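Local coordinates for ABC sugar (Ribose) transporter, periplasmic substrate-binding subunit (Rhodobacter sphaeroides, PDB 3L49), which probably binds a sugar in the periplasm and delivers it to an ABC transporter, at residues 64-69 and 254-259; 86-91 and 260-265. All blocks are in the same frame, centred on the assembly; numbering follows the deposited sequence.

Contact 1: 64-69 and 254-259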
ATOM      1  N   ALA A  64     -15.677 -18.492  -3.356  1.00 29.85           N
ATOM      2  CA  ALA A  64     -15.119 -17.224  -3.861  1.00 27.61           C
ATOM      3  C   ALA A  64     -13.619 -17.093  -3.606  1.00 25.06           C
ATOM      4  O   ALA A  64     -13.058 -17.766  -2.743  1.00 29.39           O
ATOM      5  CB  ALA A  64     -15.849 -16.018  -3.269  1.00 32.19           C
ATOM      6  N   ILE A  65     -12.977 -16.204  -4.356  1.00 30.48           N
ATOM      7  CA  ILE A  65     -11.551 -15.902  -4.172  1.00 23.46           C
ATOM      8  C   ILE A  65     -11.345 -14.434  -3.767  1.00 28.19           C
ATOM      9  O   ILE A  65     -11.960 -13.531  -4.350  1.00 27.50           O
ATOM     10  CB  ILE A  65     -10.740 -16.271  -5.445  1.00 19.91           C
ATOM     11  CG1 ILE A  65     -10.697 -17.799  -5.607  1.00 25.79           C
ATOM     12  CG2 ILE A  65      -9.310 -15.683  -5.411  1.00 20.25           C
ATOM     13  CD1 ILE A  65     -10.198 -18.287  -6.970  1.00 27.70           C
ATOM     14  N   ILE A  66     -10.515 -14.206  -2.742  1.00 28.99           N
ATOM     15  CA  ILE A  66     -10.047 -12.856  -2.413  1.00 17.83           C
ATOM     16  C   ILE A  66      -8.584 -12.685  -2.781  1.00 19.49           C
ATOM     17  O   ILE A  66      -7.719 -13.410  -2.307  1.00 19.68           O
ATOM     18  CB  ILE A  66     -10.237 -12.465  -0.928  1.00 22.46           C
ATOM     19  CG1 ILE A  66     -11.609 -12.891  -0.391  1.00 29.01           C
ATOM     20  CG2 ILE A  66     -10.077 -10.961  -0.780  1.00 28.76           C
ATOM     21  CD1 ILE A  66     -11.810 -12.565   1.084  1.00 16.73           C
ATOM     22  N   GLU A  67      -8.307 -11.719  -3.644  1.00 27.13           N
ATOM     23  CA  GLU A  67      -6.945 -11.464  -4.071  1.00 18.08           C
ATOM     24  C   GLU A  67      -6.408 -10.241  -3.319  1.00 16.84           C
ATOM     25  O   GLU A  67      -7.077  -9.222  -3.234  1.00 16.94           O
ATOM     26  CB  GLU A  67      -6.923 -11.251  -5.590  1.00 28.20           C
ATOM     27  CG  GLU A  67      -5.576 -11.486  -6.266  1.00 31.81           C
ATOM     28  CD  GLU A  67      -4.561 -10.399  -5.967  1.00 48.13           C
ATOM     29  OE1 GLU A  67      -4.958  -9.220  -5.851  1.00 45.84           O
ATOM     30  OE2 GLU A  67      -3.368 -10.733  -5.830  1.00 60.10           O
ATOM     31  N   GLN A  68      -5.188 -10.330  -2.800  1.00 18.61           N
ATOM     32  CA  GLN A  68      -4.585  -9.196  -2.090  1.00 23.08           C
ATOM     33  C   GLN A  68      -3.270  -8.721  -2.709  1.00 24.85           C
ATOM     34  O   GLN A  68      -2.302  -9.474  -2.780  1.00 26.22           O
ATOM     35  CB  GLN A  68      -4.390  -9.552  -0.621  1.00 19.75           C
ATOM     36  CG  GLN A  68      -3.617  -8.539   0.184  1.00 18.84           C
ATOM     37  CD  GLN A  68      -3.575  -8.898   1.649  1.00 28.86           C
ATOM     38  OE1 GLN A  68      -4.558  -9.382   2.205  1.00 30.37           O
ATOM     39  NE2 GLN A  68      -2.428  -8.668   2.287  1.00 31.81           N
ATOM     40  N   LEU A  69      -3.263  -7.466  -3.159  1.00 35.72           N
ATOM     41  CA  LEU A  69      -2.078  -6.770  -3.708  1.00 32.48           C
ATOM     42  C   LEU A  69      -1.379  -7.464  -4.877  1.00 33.72           C
ATOM     43  O   LEU A  69      -1.929  -8.371  -5.493  1.00 33.21           O
ATOM     44  CB  LEU A  69      -1.082  -6.408  -2.598  1.00 28.15           C
ATOM     45  CG  LEU A  69      -1.527  -5.248  -1.707  1.00 41.07           C
ATOM     46  CD1 LEU A  69      -0.912  -5.368  -0.330  1.00 23.94           C
ATOM     47  CD2 LEU A  69      -1.194  -3.893  -2.351  1.00 29.17           C
ATOM     48  N   LEU A 254     -13.669  -6.359   6.200  1.00 28.52           N
ATOM     49  CA  LEU A 254     -14.752  -5.815   5.373  1.00 27.26           C
ATOM     50  C   LEU A 254     -14.884  -6.530   4.034  1.00 28.39           C
ATOM     51  O   LEU A 254     -15.994  -6.684   3.516  1.00 32.17           O
ATOM     52  CB  LEU A 254     -14.541  -4.316   5.137  1.00 25.33           C
ATOM     53  CG  LEU A 254     -14.826  -3.304   6.249  1.00 32.65           C
ATOM     54  CD1 LEU A 254     -14.114  -1.986   5.956  1.00 31.91           C
ATOM     55  CD2 LEU A 254     -16.328  -3.097   6.426  1.00 42.39           C
ATOM     56  N   ALA A 255     -13.742  -6.943   3.482  1.00 25.19           N
ATOM     57  CA  ALA A 255     -13.678  -7.711   2.246  1.00 21.66           C
ATOM     58  C   ALA A 255     -14.407  -9.049   2.360  1.00 25.08           C
ATOM     59  O   ALA A 255     -15.101  -9.455   1.433  1.00 28.96           O
ATOM     60  CB  ALA A 255     -12.225  -7.922   1.827  1.00 17.26           C
ATOM     61  N   VAL A 256     -14.263  -9.711   3.508  1.00 26.32           N
ATOM     62  CA  VAL A 256     -14.903 -11.003   3.759  1.00 23.33           C
ATOM     63  C   VAL A 256     -16.423 -10.850   3.886  1.00 24.92           C
ATOM     64  O   VAL A 256     -17.179 -11.721   3.451  1.00 29.30           O
ATOM     65  CB  VAL A 256     -14.272 -11.732   4.984  1.00 21.73           C
ATOM     66  CG1 VAL A 256     -14.985 -13.045   5.287  1.00 18.41           C
ATOM     67  CG2 VAL A 256     -12.812 -12.010   4.719  1.00 16.05           C
ATOM     68  N   GLN A 257     -16.889  -9.744   4.454  1.00 26.58           N
ATOM     69  CA  GLN A 257     -18.338  -9.563   4.510  1.00 31.25           C
ATOM     70  C   GLN A 257     -18.940  -9.050   3.211  1.00 24.29           C
ATOM     71  O   GLN A 257     -20.133  -9.170   3.016  1.00 32.44           O
ATOM     72  CB  GLN A 257     -18.823  -8.785   5.731  1.00 28.31           C
ATOM     73  CG  GLN A 257     -17.826  -7.888   6.374  1.00 36.27           C
ATOM     74  CD  GLN A 257     -17.956  -7.905   7.881  1.00 45.62           C
ATOM     75  OE1 GLN A 257     -18.068  -6.859   8.507  1.00 50.10           O
ATOM     76  NE2 GLN A 257     -17.951  -9.098   8.471  1.00 45.87           N
ATOM     77  N   ASN A 258     -18.115  -8.511   2.322  1.00 31.19           N
ATOM     78  CA  ASN A 258     -18.535  -8.319   0.939  1.00 25.22           C
ATOM     79  C   ASN A 258     -18.733  -9.660   0.239  1.00 28.40           C
ATOM     80  O   ASN A 258     -19.704  -9.841  -0.497  1.00 25.14           O
ATOM     81  CB  ASN A 258     -17.543  -7.448   0.176  1.00 30.67           C
ATOM     82  CG  ASN A 258     -17.745  -5.973   0.446  1.00 36.36           C
ATOM     83  OD1 ASN A 258     -18.881  -5.500   0.543  1.00 38.63           O
ATOM     84  ND2 ASN A 258     -16.646  -5.239   0.576  1.00 16.37           N
ATOM     85  N   VAL A 259     -17.817 -10.597   0.484  1.00 28.22           N
ATOM     86  CA  VAL A 259     -17.971 -11.977   0.025  1.00 29.36           C
ATOM     87  C   VAL A 259     -19.240 -12.609   0.610  1.00 28.09           C
ATOM     88  O   VAL A 259     -20.081 -13.132  -0.121  1.00 33.32           O
ATOM     89  CB  VAL A 259     -16.746 -12.852   0.403  1.00 28.28           C
ATOM     90  CG1 VAL A 259     -16.933 -14.274  -0.091  1.00 37.57           C
ATOM     91  CG2 VAL A 259     -15.467 -12.276  -0.170  1.00 17.63           C
TER
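Ala64 opens the contact between a central strand and a covering helix: its methyl CB meets Val259 CG1 at 3.8 Å. Two residues on and on the same side of the strand, Ile66 contributes the greater part of the strand's buried surface here. Its CG1 branch lies anti to the carbonyl carbon (chi1 -43°) and runs out fully extended (chi2 178°), which carries CD1 between Val256 and Val259, three residues apart and so nearly one helical turn. There CD1 touches Val256 CG2 at 3.8 Å, the two side chains crossing at about a right angle, and Val259 CG2 at 3.9 Å. Val259 thus divides its branches: CG1 serves Ala64, while CG2 meets both CG1 and CD1 of Ile66. The segments of strand and helix run nearly antiparallel, at 155°, with their axes 9.8 Å apart at closest approach. Ile8 of strand 7-12 and Phe90 of strand 89-92 also touch Val259, so the valine packs against three neighbouring strands. No hydrogen bond crosses between the two segments; with every touching residue buried and aliphatic, cohesion probably comes from van der Waals contact and the exclusion of water.

Contact 2: 86-91 and 260-265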
ATOM      1  N   GLY A  86     -15.948 -19.185 -13.399  1.00 43.83           N
ATOM      2  CA  GLY A  86     -17.218 -18.823 -12.766  1.00 42.31           C
ATOM      3  C   GLY A  86     -17.128 -18.678 -11.253  1.00 41.17           C
ATOM      4  O   GLY A  86     -18.110 -18.909 -10.542  1.00 43.07           O
ATOM      5  N   ILE A  87     -15.948 -18.301 -10.761  1.00 35.21           N
ATOM      6  CA  ILE A  87     -15.721 -18.129  -9.331  1.00 32.05           C
ATOM      7  C   ILE A  87     -15.729 -16.633  -9.019  1.00 35.24           C
ATOM      8  O   ILE A  87     -14.991 -15.873  -9.648  1.00 42.59           O
ATOM      9  CB  ILE A  87     -14.373 -18.769  -8.876  1.00 37.58           C
ATOM     10  CG1 ILE A  87     -14.322 -20.262  -9.227  1.00 36.80           C
ATOM     11  CG2 ILE A  87     -14.136 -18.569  -7.372  1.00 20.44           C
ATOM     12  CD1 ILE A  87     -12.902 -20.835  -9.282  1.00 23.23           C
ATOM     13  N   PRO A  88     -16.580 -16.209  -8.059  1.00 41.06           N
ATOM     14  CA  PRO A  88     -16.676 -14.811  -7.632  1.00 32.38           C
ATOM     15  C   PRO A  88     -15.342 -14.265  -7.120  1.00 31.02           C
ATOM     16  O   PRO A  88     -14.690 -14.889  -6.277  1.00 29.76           O
ATOM     17  CB  PRO A  88     -17.703 -14.866  -6.502  1.00 33.52           C
ATOM     18  CG  PRO A  88     -18.500 -16.078  -6.771  1.00 33.18           C
ATOM     19  CD  PRO A  88     -17.535 -17.062  -7.327  1.00 34.16           C
ATOM     20  N   LEU A  89     -14.934 -13.118  -7.654  1.00 22.40           N
ATOM     21  CA  LEU A  89     -13.648 -12.521  -7.312  1.00 24.39           C
ATOM     22  C   LEU A  89     -13.799 -11.201  -6.539  1.00 29.15           C
ATOM     23  O   LEU A  89     -14.548 -10.309  -6.926  1.00 33.69           O
ATOM     24  CB  LEU A  89     -12.779 -12.347  -8.571  1.00 21.94           C
ATOM     25  CG  LEU A  89     -11.385 -11.713  -8.483  1.00 16.79           C
ATOM     26  CD1 LEU A  89     -10.468 -12.402  -7.460  1.00 17.75           C
ATOM     27  CD2 LEU A  89     -10.734 -11.682  -9.859  1.00 23.50           C
ATOM     28  N   PHE A  90     -13.078 -11.118  -5.430  1.00 32.82           N
ATOM     29  CA  PHE A  90     -13.062  -9.950  -4.569  1.00 24.69           C
ATOM     30  C   PHE A  90     -11.607  -9.581  -4.390  1.00 26.87           C
ATOM     31  O   PHE A  90     -10.741 -10.454  -4.400  1.00 30.32           O
ATOM     32  CB  PHE A  90     -13.702 -10.290  -3.223  1.00 19.77           C
ATOM     33  CG  PHE A  90     -15.173 -10.529  -3.313  1.00 20.89           C
ATOM     34  CD1 PHE A  90     -16.067  -9.491  -3.077  1.00 26.33           C
ATOM     35  CD2 PHE A  90     -15.675 -11.781  -3.661  1.00 26.76           C
ATOM     36  CE1 PHE A  90     -17.439  -9.692  -3.171  1.00 29.66           C
ATOM     37  CE2 PHE A  90     -17.052 -11.992  -3.757  1.00 27.67           C
ATOM     38  CZ  PHE A  90     -17.929 -10.942  -3.516  1.00 26.64           C
ATOM     39  N   THR A  91     -11.320  -8.293  -4.256  1.00 25.11           N
ATOM     40  CA  THR A  91      -9.945  -7.876  -4.003  1.00 29.81           C
ATOM     41  C   THR A  91      -9.808  -7.012  -2.767  1.00 28.39           C
ATOM     42  O   THR A  91     -10.755  -6.331  -2.366  1.00 27.83           O
ATOM     43  CB  THR A  91      -9.331  -7.092  -5.183  1.00 26.66           C
ATOM     44  OG1 THR A  91     -10.176  -5.982  -5.502  1.00 27.07           O
ATOM     45  CG2 THR A  91      -9.141  -7.980  -6.419  1.00 21.85           C
ATOM     46  N   ALA A 260     -19.375 -12.532   1.930  1.00 33.26           N
ATOM     47  CA  ALA A 260     -20.506 -13.123   2.641  1.00 31.23           C
ATOM     48  C   ALA A 260     -21.847 -12.506   2.236  1.00 33.64           C
ATOM     49  O   ALA A 260     -22.868 -13.185   2.257  1.00 27.34           O
ATOM     50  CB  ALA A 260     -20.295 -13.003   4.139  1.00 26.13           C
ATOM     51  N   ARG A 261     -21.829 -11.228   1.859  1.00 38.20           N
ATOM     52  CA  ARG A 261     -23.032 -10.523   1.429  1.00 43.71           C
ATOM     53  C   ARG A 261     -23.460 -11.024   0.060  1.00 35.13           C
ATOM     54  O   ARG A 261     -24.621 -11.360  -0.146  1.00 34.32           O
ATOM     55  CB  ARG A 261     -22.788  -9.012   1.375  1.00 46.94           C
ATOM     56  CG  ARG A 261     -23.951  -8.176   1.846  1.00 55.05           C
ATOM     57  CD  ARG A 261     -23.715  -6.684   1.637  1.00 52.00           C
ATOM     58  NE  ARG A 261     -24.637  -5.890   2.448  1.00 65.84           N
ATOM     59  CZ  ARG A 261     -25.885  -5.577   2.107  1.00 75.16           C
ATOM     60  NH1 ARG A 261     -26.397  -5.974   0.949  1.00 86.08           N
ATOM     61  NH2 ARG A 261     -26.630  -4.853   2.932  1.00 82.88           N
ATOM     62  N   HIS A 262     -22.496 -11.084  -0.855  1.00 39.27           N
ATOM     63  CA  HIS A 262     -22.699 -11.517  -2.232  1.00 40.48           C
ATOM     64  C   HIS A 262     -23.256 -12.942  -2.335  1.00 42.85           C
ATOM     65  O   HIS A 262     -24.133 -13.220  -3.163  1.00 44.47           O
ATOM     66  CB  HIS A 262     -21.375 -11.422  -2.986  1.00 39.52           C
ATOM     67  CG  HIS A 262     -21.418 -11.998  -4.367  1.00 44.76           C
ATOM     68  ND1 HIS A 262     -21.949 -11.315  -5.439  1.00 50.82           N
ATOM     69  CD2 HIS A 262     -20.996 -13.189  -4.851  1.00 44.81           C
ATOM     70  CE1 HIS A 262     -21.853 -12.062  -6.525  1.00 46.79           C
ATOM     71  NE2 HIS A 262     -21.278 -13.203  -6.195  1.00 43.60           N
ATOM     72  N   LEU A 263     -22.744 -13.829  -1.487  1.00 28.77           N
ATOM     73  CA  LEU A 263     -23.121 -15.236  -1.529  1.00 32.35           C
ATOM     74  C   LEU A 263     -24.504 -15.468  -0.924  1.00 36.94           C
ATOM     75  O   LEU A 263     -25.176 -16.448  -1.245  1.00 41.64           O
ATOM     76  CB  LEU A 263     -22.052 -16.103  -0.852  1.00 27.48           C
ATOM     77  CG  LEU A 263     -20.692 -16.201  -1.560  1.00 24.35           C
ATOM     78  CD1 LEU A 263     -19.666 -16.902  -0.695  1.00 12.80           C
ATOM     79  CD2 LEU A 263     -20.802 -16.887  -2.916  1.00 29.69           C
ATOM     80  N   ALA A 264     -24.930 -14.552  -0.060  1.00 36.60           N
ATOM     81  CA  ALA A 264     -26.288 -14.558   0.468  1.00 40.89           C
ATOM     82  C   ALA A 264     -27.266 -13.841  -0.479  1.00 41.39           C
ATOM     83  O   ALA A 264     -28.370 -13.483  -0.072  1.00 42.87           O
ATOM     84  CB  ALA A 264     -26.320 -13.929   1.862  1.00 38.25           C
ATOM     85  N   GLY A 265     -26.855 -13.646  -1.735  1.00 42.32           N
ATOM     86  CA  GLY A 265     -27.679 -13.008  -2.766  1.00 35.56           C
ATOM     87  C   GLY A 265     -28.001 -11.540  -2.523  1.00 42.40           C
ATOM     88  O   GLY A 265     -29.091 -11.070  -2.852  1.00 44.73           O
TER
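Phe90 and His262 form the aromatic part of this contact, an offset edge-to-face pair in which the phenylalanine presents its edge to the imidazole face. The ring centroids stand 5.6 Å apart and the planes meet at 72°. The phenyl tip does the touching: CZ lies 3.7 Å from His262 CG and 3.5 Å from His262 CB, both of which sit at the edge of the phenyl ring, near its plane. His262 CG is anti to the backbone N (chi1 173°), a setting that lays the imidazole across the Phe90 edge and against Pro88. The remaining interaction is van der Waals contact with a proline. Pro88 CB approaches His262 NE2 at 4.0 Å, and the pyrrolidine and imidazole side chains cross at about a right angle. An alanine in place of His262 keeps CB but no ring, and would probably open a gap beside Pro88 and leave the Phe90 ring freer to move. Just beyond the histidine, helix 248-263 closes in a Schellman motif, with Gly265, at positive phi, in the C-prime position. Around this last turn, Ile100 touches both Pro88 and His262, while Ala64 of strand 64-68 borders Pro88 and Asn258 of the same helix packs on Phe90.

Contacts 1 and 2 show how one helix can cover adjacent parallel strands of a mixed sheet. Their centres are 8 Å apart, and both use helix 248-263: contact 1 its middle, contact 2 its C-terminal end. On the sheet side, strands 64-68 and 89-92 are neighbours, joined by probable backbone hydrogen bonds from Phe90 N to Ile65 O (2.9 Å) and from Glu67 N to Phe90 O (2.8 Å). Along the chain both strand segments come first and both helix segments follow in the same order, so the contacts cross. A helix from late in the sequence therefore packs on early strands, consistent with the periplasmic binding protein fold, whose lobes are built from discontinuous parts of the chain.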